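Protein A52 (Vaccinia virus, PDB 2VVW) is a Bcl-2-like immunomodulator that binds host TRAF6 and IRAK2, inhibiting NF-kappaB signalling and activating p38 to dampen the innate immune response. Local coordinates at residues A[27-32]-A[105-110]; A[75-80]-A[119-124]; A[23-28]-A[46-51]; A[69-74]-A[110-115]. All blocks are in the same frame, centred on the assembly; numbering follows the deposited sequence. Where two conformers were deposited one is given.

Contact 1: residues A[27-32]-A[105-110]; sequences EYFMYR and LCACVV
R32 reaches A107 because its CG stands opposite the backbone N (chi1 -178°) and the chain then runs extended to NE, whereas F29, with CG turned beside its own N, brings its ring up to C106. The R32 guanidinium lies flat over the A107 methyl, CB sitting 3.6 Å from the guanidinium plane and above its centre. On the tyrosine side, R32 NH1 donates to Y28 OH (2.8 Å, bent to 136°), and the Y28 ring meets A107 CB with its edge. The A107 methyl thus meets the flat of an arginine and the rim of a tyrosine. F29 CE1 packs 3.4 Å from C106 CB, and C106 SG makes an oblique sulfur-aromatic contact 5.2 Å from the F29 ring centroid. Nearer its backbone, R32 packs its CG on V110 CG1 at 4.0 Å. Beyond the two segments, R32 NH2 forms salt bridges with D111 and D52, so the buried positive charge is probably compensated, while F29 also packs on C125 and I129. The short segments approach to 10.0 Å between axes and cross at -22°, a nearly parallel pairing of helices 21-35 and 96-115 within the all-helical Bcl-2-like fold.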
# COMPACT_ATOMS: atom_id res chain seq x y z
N GLU A 27 -2.57 -1.54 6.24
CA GLU A 27 -1.54 -2.39 5.65
C GLU A 27 -2.05 -3.80 5.40
O GLU A 27 -1.68 -4.42 4.40
CB GLU A 27 -0.28 -2.41 6.52
CG GLU A 27 0.45 -1.08 6.51
CD GLU A 27 1.93 -1.14 6.87
OE1 GLU A 27 2.48 -2.25 7.10
OE2 GLU A 27 2.53 -0.04 6.92
N TYR A 28 -2.89 -4.30 6.30
CA TYR A 28 -3.52 -5.62 6.12
C TYR A 28 -4.35 -5.69 4.83
O TYR A 28 -4.19 -6.58 4.00
CB TYR A 28 -4.41 -5.93 7.32
CG TYR A 28 -5.15 -7.24 7.21
CD1 TYR A 28 -4.45 -8.45 7.32
CD2 TYR A 28 -6.52 -7.27 6.98
CE1 TYR A 28 -5.10 -9.66 7.22
CE2 TYR A 28 -7.18 -8.48 6.88
CZ TYR A 28 -6.47 -9.68 6.99
OH TYR A 28 -7.12 -10.88 6.90
N PHE A 29 -5.23 -4.73 4.65
CA PHE A 29 -6.03 -4.67 3.43
C PHE A 29 -5.21 -4.39 2.18
O PHE A 29 -5.48 -4.98 1.13
CB PHE A 29 -7.21 -3.72 3.59
CG PHE A 29 -8.23 -4.21 4.57
CD1 PHE A 29 -8.87 -5.42 4.37
CD2 PHE A 29 -8.55 -3.48 5.68
CE1 PHE A 29 -9.81 -5.88 5.28
CE2 PHE A 29 -9.49 -3.94 6.59
CZ PHE A 29 -10.11 -5.13 6.39
N MET A 30 -4.17 -3.57 2.30
CA MET A 30 -3.27 -3.31 1.18
C MET A 30 -2.58 -4.59 0.77
O MET A 30 -2.63 -4.97 -0.39
CB MET A 30 -2.23 -2.27 1.58
CG MET A 30 -1.14 -2.01 0.58
SD MET A 30 0.12 -0.94 1.30
CE MET A 30 1.00 -2.09 2.39
N TYR A 31 -1.97 -5.28 1.73
CA TYR A 31 -1.18 -6.46 1.39
C TYR A 31 -2.04 -7.65 0.94
O TYR A 31 -1.68 -8.36 -0.02
CB TYR A 31 -0.28 -6.86 2.56
CG TYR A 31 0.98 -6.03 2.71
CD1 TYR A 31 1.95 -6.01 1.71
CD2 TYR A 31 1.23 -5.29 3.88
CE1 TYR A 31 3.12 -5.26 1.83
CE2 TYR A 31 2.43 -4.54 4.02
CZ TYR A 31 3.35 -4.52 2.99
OH TYR A 31 4.53 -3.82 3.11
N ARG A 32 -3.15 -7.88 1.63
CA ARG A 32 -4.06 -8.95 1.25
C ARG A 32 -4.74 -8.62 -0.09
O ARG A 32 -4.84 -9.47 -0.98
CB ARG A 32 -5.09 -9.21 2.34
CG ARG A 32 -6.03 -10.36 2.01
CD ARG A 32 -6.76 -10.88 3.24
NE ARG A 32 -7.78 -11.86 2.87
CZ ARG A 32 -8.35 -12.71 3.71
NH1 ARG A 32 -8.01 -12.74 4.98
NH2 ARG A 32 -9.27 -13.56 3.26
N LEU A 105 -15.12 -9.60 6.88
CA LEU A 105 -15.96 -9.45 5.70
C LEU A 105 -15.22 -8.64 4.64
O LEU A 105 -15.18 -9.02 3.48
CB LEU A 105 -17.27 -8.75 6.07
CG LEU A 105 -18.26 -8.41 4.95
CD1 LEU A 105 -18.99 -9.65 4.47
CD2 LEU A 105 -19.23 -7.33 5.42
N CYS A 106 -14.65 -7.51 5.05
CA CYS A 106 -13.82 -6.68 4.17
C CYS A 106 -12.73 -7.52 3.52
O CYS A 106 -12.49 -7.42 2.31
CB CYS A 106 -13.18 -5.55 4.98
SG CYS A 106 -14.38 -4.32 5.42
N ALA A 107 -12.08 -8.34 4.33
CA ALA A 107 -11.00 -9.23 3.89
C ALA A 107 -11.44 -10.21 2.83
O ALA A 107 -10.72 -10.46 1.83
CB ALA A 107 -10.45 -9.98 5.07
N CYS A 108 -12.58 -10.84 3.07
CA CYS A 108 -13.12 -11.81 2.11
C CYS A 108 -13.55 -11.11 0.82
O CYS A 108 -13.43 -11.66 -0.25
CB CYS A 108 -14.28 -12.60 2.73
SG CYS A 108 -13.75 -13.73 4.07
N VAL A 109 -14.06 -9.89 0.93
CA VAL A 109 -14.45 -9.09 -0.24
C VAL A 109 -13.21 -8.65 -1.04
O VAL A 109 -13.19 -8.76 -2.27
CB VAL A 109 -15.32 -7.86 0.17
CG1 VAL A 109 -15.51 -6.89 -0.99
CG2 VAL A 109 -16.67 -8.34 0.73
N VAL A 110 -12.17 -8.19 -0.35
CA VAL A 110 -10.96 -7.76 -1.05
C VAL A 110 -10.36 -8.93 -1.85
O VAL A 110 -9.79 -8.70 -2.91
CB VAL A 110 -9.92 -7.09 -0.08
CG1 VAL A 110 -8.96 -8.11 0.55
CG2 VAL A 110 -9.15 -6.01 -0.81

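Contact 2: residues A[75-80]-A[119-124]; sequences EGADNF and FSRWKY
A77 and Y124 make a CH-pi contact: the A77 methyl sits squarely on the tyrosine ring, CB 3.4 Å from the Y124 ring centroid and only 3° off the ring normal. All six ring carbons are therefore almost equally distant from that methyl. The Y124 ring is brought there by a chi1 of -77°, which sets CG beside the backbone N. The aliphatic part of R121 runs alongside, CD 4.2 Å from A77 CB. These contacts join the first turn of helix 76-90 to the 3-10 turn at 119-121 and the beginning of helix 123-132, two elements of the Bcl-2-like helical bundle. Polar groups approach without a hydrogen bond between the segments. The extended R121 side chain carries its guanidinium over the start of helix 76-90, so that A77 N faces the plane of the group, with NH1 3.7 Å from that N and 3.8 Å from G76 CA. R121 NH2 is hydrogen-bonded to S73 O in the preceding loop. D78 OD1 comes within 4.2 Å of Y124 CE1, its carboxylate turned 81° from the ring plane. A separate aromatic contact sets the edge of the F80 ring against the carbonyl oxygen of Y124; on helix 96-115, F80 also packs against C106 and V109.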
# COMPACT_ATOMS: atom_id res chain seq x y z
N GLU A 75 -20.55 -1.32 -10.32
CA GLU A 75 -21.16 -0.73 -9.13
C GLU A 75 -20.76 -1.46 -7.84
O GLU A 75 -21.19 -1.07 -6.76
CB GLU A 75 -22.69 -0.77 -9.26
CG GLU A 75 -23.27 -0.03 -10.46
CD GLU A 75 -23.19 -0.78 -11.80
OE1 GLU A 75 -22.87 -2.00 -11.85
OE2 GLU A 75 -23.47 -0.13 -12.83
N GLY A 76 -19.92 -2.48 -7.94
CA GLY A 76 -19.65 -3.40 -6.84
C GLY A 76 -19.13 -2.78 -5.55
O GLY A 76 -19.53 -3.20 -4.46
N ALA A 77 -18.23 -1.81 -5.67
CA ALA A 77 -17.67 -1.14 -4.50
C ALA A 77 -18.75 -0.33 -3.80
O ALA A 77 -18.88 -0.37 -2.58
CB ALA A 77 -16.47 -0.26 -4.89
N ASP A 78 -19.53 0.42 -4.56
CA ASP A 78 -20.65 1.17 -3.99
C ASP A 78 -21.73 0.28 -3.37
O ASP A 78 -22.32 0.64 -2.34
CB ASP A 78 -21.27 2.05 -5.07
CG ASP A 78 -20.37 3.21 -5.46
OD1 ASP A 78 -19.60 3.70 -4.60
OD2 ASP A 78 -20.44 3.63 -6.63
N ASN A 79 -22.01 -0.85 -4.01
CA ASN A 79 -22.91 -1.88 -3.44
C ASN A 79 -22.39 -2.44 -2.10
O ASN A 79 -23.16 -2.67 -1.16
CB ASN A 79 -23.10 -3.05 -4.44
CG ASN A 79 -23.85 -2.65 -5.69
OD1 ASN A 79 -24.42 -1.56 -5.77
ND2 ASN A 79 -23.86 -3.54 -6.68
N PHE A 80 -21.08 -2.66 -2.02
CA PHE A 80 -20.46 -3.08 -0.77
C PHE A 80 -20.65 -2.04 0.34
O PHE A 80 -21.01 -2.39 1.46
CB PHE A 80 -18.98 -3.32 -0.99
CG PHE A 80 -18.23 -3.66 0.27
CD1 PHE A 80 -18.50 -4.81 0.96
CD2 PHE A 80 -17.24 -2.81 0.74
CE1 PHE A 80 -17.79 -5.12 2.12
CE2 PHE A 80 -16.54 -3.11 1.90
CZ PHE A 80 -16.81 -4.27 2.57
N PHE A 119 -7.70 -3.85 -8.65
CA PHE A 119 -6.72 -3.75 -7.57
C PHE A 119 -6.95 -2.55 -6.66
O PHE A 119 -6.77 -2.67 -5.44
CB PHE A 119 -5.29 -3.79 -8.13
CG PHE A 119 -4.85 -5.17 -8.61
CD1 PHE A 119 -4.77 -6.22 -7.72
CD2 PHE A 119 -4.49 -5.39 -9.94
CE1 PHE A 119 -4.36 -7.49 -8.15
CE2 PHE A 119 -4.09 -6.65 -10.37
CZ PHE A 119 -4.02 -7.70 -9.46
N SER A 120 -7.40 -1.42 -7.20
CA SER A 120 -7.64 -0.19 -6.41
C SER A 120 -8.85 -0.20 -5.46
O SER A 120 -9.04 0.72 -4.63
CB SER A 120 -7.79 1.00 -7.36
OG SER A 120 -8.94 0.85 -8.17
N ARG A 121 -9.69 -1.22 -5.58
CA ARG A 121 -10.91 -1.31 -4.77
C ARG A 121 -10.67 -1.59 -3.29
O ARG A 121 -11.53 -1.26 -2.44
CB ARG A 121 -11.87 -2.37 -5.33
CG ARG A 121 -12.49 -1.95 -6.62
CD ARG A 121 -13.78 -2.70 -6.92
NE ARG A 121 -14.39 -2.14 -8.11
CZ ARG A 121 -15.49 -2.59 -8.70
NH1 ARG A 121 -16.16 -3.62 -8.20
NH2 ARG A 121 -15.94 -1.99 -9.79
N TRP A 122 -9.49 -2.14 -2.97
CA TRP A 122 -9.08 -2.37 -1.58
C TRP A 122 -9.28 -1.11 -0.76
O TRP A 122 -9.59 -1.19 0.41
CB TRP A 122 -7.63 -2.87 -1.49
CG TRP A 122 -6.57 -1.83 -1.72
CD1 TRP A 122 -6.03 -1.46 -2.92
CD2 TRP A 122 -5.90 -1.06 -0.72
NE1 TRP A 122 -5.08 -0.49 -2.74
CE2 TRP A 122 -4.98 -0.22 -1.40
CE3 TRP A 122 -6.01 -0.96 0.67
CZ2 TRP A 122 -4.17 0.70 -0.73
CZ3 TRP A 122 -5.21 -0.04 1.33
CH2 TRP A 122 -4.30 0.78 0.62
N LYS A 123 -9.12 0.05 -1.37
CA LYS A 123 -9.35 1.33 -0.66
C LYS A 123 -10.74 1.43 -0.04
O LYS A 123 -10.95 2.14 0.96
CB LYS A 123 -9.14 2.49 -1.60
CG LYS A 123 -7.71 2.65 -2.16
CD LYS A 123 -6.73 3.12 -1.12
CE LYS A 123 -5.46 3.70 -1.77
NZ LYS A 123 -5.71 4.81 -2.75
N TYR A 124 -11.72 0.76 -0.65
CA TYR A 124 -13.09 0.78 -0.12
C TYR A 124 -13.22 0.04 1.23
O TYR A 124 -14.11 0.35 2.01
CB TYR A 124 -14.09 0.20 -1.13
CG TYR A 124 -14.41 1.17 -2.23
CD1 TYR A 124 -15.49 2.03 -2.11
CD2 TYR A 124 -13.59 1.28 -3.36
CE1 TYR A 124 -15.80 2.94 -3.10
CE2 TYR A 124 -13.88 2.21 -4.36
CZ TYR A 124 -14.99 3.03 -4.23
OH TYR A 124 -15.29 3.95 -5.20

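Contact 3: residues A[23-28]-A[46-51]; sequences TILEEY and NEIKKF
Y28 and I48 form a CH-pi contact: I48 CG2 lies over the tyrosine face, 3.6 Å from the Y28 ring centroid and 13° off the ring normal. The two side chains lie alongside, pointing opposite ways. The I48 branch CG2 stands opposite its backbone N, while CG1 (chi1 -63°) takes the place beside that N; the two branches thereby serve different partners. Apolar packing belongs to the CG1 branch. Its terminal methyl, I48 CD1, meets I24 CG2 at 3.8 Å, the two side chains meeting at a slant, and L25 CD2 more distantly at 4.4 Å. Together these contacts pack helix 21-35 against helix 43-49 in the Bcl-2-like fold. Polar contact is concentrated at the tyrosine hydroxyl. Y28 OH, which also takes the R32 bond, lies 3.5 Å from K49 CA, close to the K49 backbone, and donates to a water (2.7 Å) that in turn donates to I48 O (2.9 Å). Charged pairing is local to the second segment, where K50 NZ forms a salt bridge with E47 OE2 at 3.1 Å. Around the contact, F45 meets the Y28 ring edge-to-face, and L25 reaches I103 of helix 96-115. The chemistry therefore divides along one tyrosine: its ring face is spent on a methyl group, while its oxygen accepts from R32 and donates to the water, which carries the link on to I48 O.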
# COMPACT_ATOMS: atom_id res chain seq x y z
N THR A 23 -3.64 1.89 11.18
CA THR A 23 -2.50 1.65 10.29
C THR A 23 -2.30 0.17 10.01
O THR A 23 -2.00 -0.22 8.89
CB THR A 23 -1.22 2.20 10.86
OG1 THR A 23 -1.41 3.58 11.18
CG2 THR A 23 -0.07 2.07 9.84
N ILE A 24 -2.46 -0.65 11.05
CA ILE A 24 -2.35 -2.08 10.91
C ILE A 24 -3.37 -2.60 9.91
O ILE A 24 -3.05 -3.40 9.01
CB ILE A 24 -2.52 -2.80 12.29
CG1 ILE A 24 -1.28 -2.57 13.18
CG2 ILE A 24 -2.73 -4.27 12.10
CD1 ILE A 24 -1.49 -2.96 14.65
N LEU A 25 -4.61 -2.14 10.05
CA LEU A 25 -5.67 -2.55 9.14
C LEU A 25 -5.45 -2.01 7.72
O LEU A 25 -5.72 -2.72 6.75
CB LEU A 25 -7.06 -2.17 9.68
CG LEU A 25 -7.51 -2.85 10.98
CD1 LEU A 25 -8.80 -2.24 11.48
CD2 LEU A 25 -7.67 -4.33 10.78
N GLU A 26 -4.96 -0.79 7.58
CA GLU A 26 -4.61 -0.24 6.25
C GLU A 26 -3.64 -1.16 5.55
O GLU A 26 -3.86 -1.52 4.40
CB GLU A 26 -3.98 1.15 6.33
CG GLU A 26 -4.91 2.30 6.64
CD GLU A 26 -4.19 3.67 6.64
OE1 GLU A 26 -4.65 4.59 5.91
OE2 GLU A 26 -3.17 3.83 7.35
N GLU A 27 -2.57 -1.54 6.24
CA GLU A 27 -1.54 -2.39 5.65
C GLU A 27 -2.05 -3.80 5.40
O GLU A 27 -1.68 -4.42 4.40
CB GLU A 27 -0.28 -2.41 6.52
CG GLU A 27 0.45 -1.08 6.51
CD GLU A 27 1.93 -1.14 6.87
OE1 GLU A 27 2.48 -2.25 7.10
OE2 GLU A 27 2.53 -0.04 6.92
N TYR A 28 -2.89 -4.30 6.30
CA TYR A 28 -3.52 -5.62 6.12
C TYR A 28 -4.35 -5.69 4.83
O TYR A 28 -4.19 -6.58 4.00
CB TYR A 28 -4.41 -5.93 7.32
CG TYR A 28 -5.15 -7.24 7.21
CD1 TYR A 28 -4.45 -8.45 7.32
CD2 TYR A 28 -6.52 -7.27 6.98
CE1 TYR A 28 -5.10 -9.66 7.22
CE2 TYR A 28 -7.18 -8.48 6.88
CZ TYR A 28 -6.47 -9.68 6.99
OH TYR A 28 -7.12 -10.88 6.90
N ASN A 46 -1.76 -12.97 10.83
CA ASN A 46 -2.36 -14.31 10.97
C ASN A 46 -3.54 -14.35 11.98
O ASN A 46 -4.49 -15.11 11.78
CB ASN A 46 -1.29 -15.37 11.30
CG ASN A 46 -0.54 -15.87 10.06
OD1 ASN A 46 -1.05 -15.81 8.92
ND2 ASN A 46 0.66 -16.37 10.27
N GLU A 47 -3.50 -13.52 13.01
CA GLU A 47 -4.64 -13.39 13.93
C GLU A 47 -5.81 -12.66 13.27
O GLU A 47 -6.98 -13.07 13.42
CB GLU A 47 -4.27 -12.65 15.22
CG GLU A 47 -3.41 -13.47 16.15
CD GLU A 47 -4.07 -14.78 16.57
OE1 GLU A 47 -5.26 -14.77 16.92
OE2 GLU A 47 -3.38 -15.83 16.54
N ILE A 48 -5.51 -11.60 12.54
CA ILE A 48 -6.54 -10.83 11.87
C ILE A 48 -7.23 -11.71 10.82
O ILE A 48 -8.45 -11.64 10.66
CB ILE A 48 -6.01 -9.54 11.24
CG1 ILE A 48 -5.47 -8.60 12.34
CG2 ILE A 48 -7.12 -8.82 10.46
CD1 ILE A 48 -4.73 -7.43 11.82
N LYS A 49 -6.46 -12.57 10.17
CA LYS A 49 -6.99 -13.51 9.18
C LYS A 49 -8.04 -14.46 9.77
O LYS A 49 -8.98 -14.88 9.09
CB LYS A 49 -5.83 -14.29 8.55
CG LYS A 49 -6.27 -15.27 7.47
CD LYS A 49 -5.16 -15.60 6.46
CE LYS A 49 -4.12 -16.54 7.00
NZ LYS A 49 -3.51 -17.37 5.90
N LYS A 50 -7.91 -14.78 11.06
CA LYS A 50 -8.91 -15.59 11.73
C LYS A 50 -10.29 -14.92 11.79
O LYS A 50 -11.29 -15.60 11.98
CB LYS A 50 -8.42 -16.00 13.13
CG LYS A 50 -7.18 -16.86 13.11
CD LYS A 50 -6.78 -17.27 14.51
CE LYS A 50 -5.45 -18.02 14.50
NZ LYS A 50 -5.02 -18.39 15.87
N PHE A 51 -10.35 -13.59 11.62
CA PHE A 51 -11.62 -12.87 11.59
C PHE A 51 -12.54 -13.29 10.44
O PHE A 51 -13.73 -12.97 10.46
CB PHE A 51 -11.42 -11.35 11.48
CG PHE A 51 -10.74 -10.70 12.68
CD1 PHE A 51 -10.35 -11.43 13.79
CD2 PHE A 51 -10.51 -9.33 12.67
CE1 PHE A 51 -9.74 -10.80 14.87
CE2 PHE A 51 -9.91 -8.69 13.75
CZ PHE A 51 -9.52 -9.43 14.85
O HOH W 1 -9.53 -11.05 8.06

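Contact 4: residues A[69-74]-A[110-115]; sequences LRLNSE and VDVWRN
The loop between helices 62-68 and 76-90 meets the C-terminal part of helix 96-115 here, within the Bcl-2-like bundle. R70 has positive phi and closes helix 62-68 with a Schellman motif, and a type I beta turn then runs from R70 to S73. S73 holds this turn twice: its backbone N and its OG both donate to R70 O, the hydroxyl at 2.6 Å. Across the contact, W113 NE1 donates to L71 O at 2.9 Å with an angle of 152°. The carbonyl oxygen lies close to the indole plane, but the donor stands well above the carbonyl plane, 55° out of it. The L71 side chain stands roughly perpendicular to that of W113, with L71 CD2 4.1 Å from W113 CZ2. N72 has CG beside its backbone N (chi1 -75°), which carries the amide to helix 96-115. There N72 OD1 lies 3.4 Å from V112 CG1 and, at the indole edge, 3.6 Å from W113 CD1. This buried oxygen has no hydrogen-bonding partner in the model. N72 ND2, in contrast, donates to a water at 2.9 Å, which passes a hydrogen bond on to V112 O. In the surrounding fold, V112 also packs on I62 and K66 of helix 62-68, and W113 on R121 ahead of helix 123-132; the loop lies on helix 96-115 between the end of helix 62-68 and the start of helix 76-90, while D111 binds R32 of helix 21-35.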
# COMPACT_ATOMS: atom_id res chain seq x y z
N LEU A 69 -24.25 -8.71 -3.99
CA LEU A 69 -23.72 -7.36 -4.16
C LEU A 69 -23.07 -7.11 -5.54
O LEU A 69 -22.51 -6.04 -5.79
CB LEU A 69 -22.71 -7.08 -3.04
CG LEU A 69 -23.23 -7.25 -1.61
CD1 LEU A 69 -22.09 -7.10 -0.61
CD2 LEU A 69 -24.40 -6.27 -1.32
N ARG A 70 -23.12 -8.09 -6.44
CA ARG A 70 -22.48 -7.96 -7.75
C ARG A 70 -21.10 -7.28 -7.63
O ARG A 70 -20.82 -6.24 -8.26
CB ARG A 70 -23.40 -7.18 -8.68
CG ARG A 70 -24.80 -7.78 -8.79
CD ARG A 70 -25.77 -6.82 -9.47
NE ARG A 70 -27.14 -7.01 -8.98
CZ ARG A 70 -27.75 -6.26 -8.05
NH1 ARG A 70 -29.00 -6.55 -7.71
NH2 ARG A 70 -27.13 -5.23 -7.46
N LEU A 71 -20.26 -7.88 -6.79
CA LEU A 71 -19.02 -7.27 -6.34
C LEU A 71 -18.07 -6.90 -7.47
O LEU A 71 -17.40 -5.88 -7.39
CB LEU A 71 -18.30 -8.18 -5.33
CG LEU A 71 -18.84 -8.26 -3.90
CD1 LEU A 71 -18.01 -9.24 -3.07
CD2 LEU A 71 -18.91 -6.86 -3.19
N ASN A 72 -18.02 -7.71 -8.53
CA ASN A 72 -17.08 -7.44 -9.62
C ASN A 72 -17.69 -6.56 -10.70
O ASN A 72 -17.05 -6.30 -11.72
CB ASN A 72 -16.58 -8.76 -10.23
CG ASN A 72 -15.56 -9.47 -9.34
OD1 ASN A 72 -14.91 -8.85 -8.50
ND2 ASN A 72 -15.41 -10.79 -9.54
N SER A 73 -18.92 -6.07 -10.48
CA SER A 73 -19.54 -5.16 -11.44
C SER A 73 -19.01 -3.75 -11.27
O SER A 73 -18.34 -3.44 -10.29
CB SER A 73 -21.06 -5.14 -11.25
OG SER A 73 -21.40 -4.49 -10.05
N GLU A 74 -19.35 -2.89 -12.22
CA GLU A 74 -18.97 -1.49 -12.17
C GLU A 74 -19.41 -0.86 -10.84
O GLU A 74 -18.74 0.02 -10.32
CB GLU A 74 -19.58 -0.72 -13.34
CG GLU A 74 -18.97 0.65 -13.56
CD GLU A 74 -17.51 0.58 -14.03
OE1 GLU A 74 -17.24 -0.11 -15.05
OE2 GLU A 74 -16.65 1.22 -13.38
N VAL A 110 -12.17 -8.19 -0.35
CA VAL A 110 -10.96 -7.76 -1.05
C VAL A 110 -10.36 -8.93 -1.85
O VAL A 110 -9.79 -8.70 -2.91
CB VAL A 110 -9.92 -7.09 -0.08
CG1 VAL A 110 -8.96 -8.11 0.55
CG2 VAL A 110 -9.15 -6.01 -0.81
N ASP A 111 -10.53 -10.17 -1.40
CA ASP A 111 -10.05 -11.31 -2.18
C ASP A 111 -10.72 -11.39 -3.54
O ASP A 111 -10.08 -11.74 -4.52
CB ASP A 111 -10.32 -12.66 -1.51
CG ASP A 111 -9.60 -12.84 -0.20
OD1 ASP A 111 -8.59 -12.17 0.06
OD2 ASP A 111 -10.08 -13.69 0.57
N VAL A 112 -12.03 -11.15 -3.56
CA VAL A 112 -12.80 -11.24 -4.80
C VAL A 112 -12.26 -10.20 -5.78
O VAL A 112 -12.05 -10.49 -6.95
CB VAL A 112 -14.34 -11.04 -4.55
CG1 VAL A 112 -15.11 -10.95 -5.87
CG2 VAL A 112 -14.89 -12.18 -3.69
N TRP A 113 -12.07 -8.99 -5.30
CA TRP A 113 -11.55 -7.92 -6.15
C TRP A 113 -10.12 -8.15 -6.64
O TRP A 113 -9.83 -7.89 -7.82
CB TRP A 113 -11.66 -6.59 -5.42
CG TRP A 113 -13.07 -6.13 -5.21
CD1 TRP A 113 -14.17 -6.41 -5.99
CD2 TRP A 113 -13.53 -5.27 -4.16
NE1 TRP A 113 -15.27 -5.75 -5.48
CE2 TRP A 113 -14.91 -5.07 -4.35
CE3 TRP A 113 -12.91 -4.67 -3.05
CZ2 TRP A 113 -15.68 -4.28 -3.49
CZ3 TRP A 113 -13.68 -3.87 -2.22
CH2 TRP A 113 -15.05 -3.70 -2.44
N ARG A 114 -9.26 -8.68 -5.78
CA ARG A 114 -7.90 -9.01 -6.20
C ARG A 114 -7.96 -10.00 -7.34
O ARG A 114 -7.28 -9.83 -8.37
CB ARG A 114 -7.11 -9.60 -5.03
CG ARG A 114 -5.62 -9.77 -5.31
CD ARG A 114 -4.94 -10.53 -4.16
NE ARG A 114 -5.52 -11.87 -4.02
CZ ARG A 114 -6.29 -12.30 -3.01
NH1 ARG A 114 -6.58 -11.52 -1.96
NH2 ARG A 114 -6.74 -13.54 -3.06
N ASN A 115 -8.76 -11.04 -7.16
CA ASN A 115 -8.87 -12.11 -8.16
C ASN A 115 -9.39 -11.62 -9.50
O ASN A 115 -9.03 -12.16 -10.54
CB ASN A 115 -9.74 -13.25 -7.62
CG ASN A 115 -9.10 -13.97 -6.44
OD1 ASN A 115 -7.89 -13.87 -6.21
ND2 ASN A 115 -9.92 -14.67 -5.66
O HOH W 2 -13.33 -12.37 -8.26

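From the N terminus, helix 21-35 opens contacts 3 and 1, which share E27 and Y28. Contact 3 starts from the same stretch as contact 1 but closes far earlier, on helix 43-49 after 17 intervening residues; contact 1 closes only on helix 96-115. The loop at 69-74 then opens contact 4 and helix 76-90 opens contact 2. Contact 4 closes on the end of helix 96-115 and contact 2 on 119-124, so these two cross each other and both cross contact 1; contact 3 lies before them in series. The ranges of contacts 1 and 4 overlap at V110. Helix 96-115 is thereby bound to helix 21-35 and the 69-74 loop, while contact 2 ties helix 76-90 to 119-124.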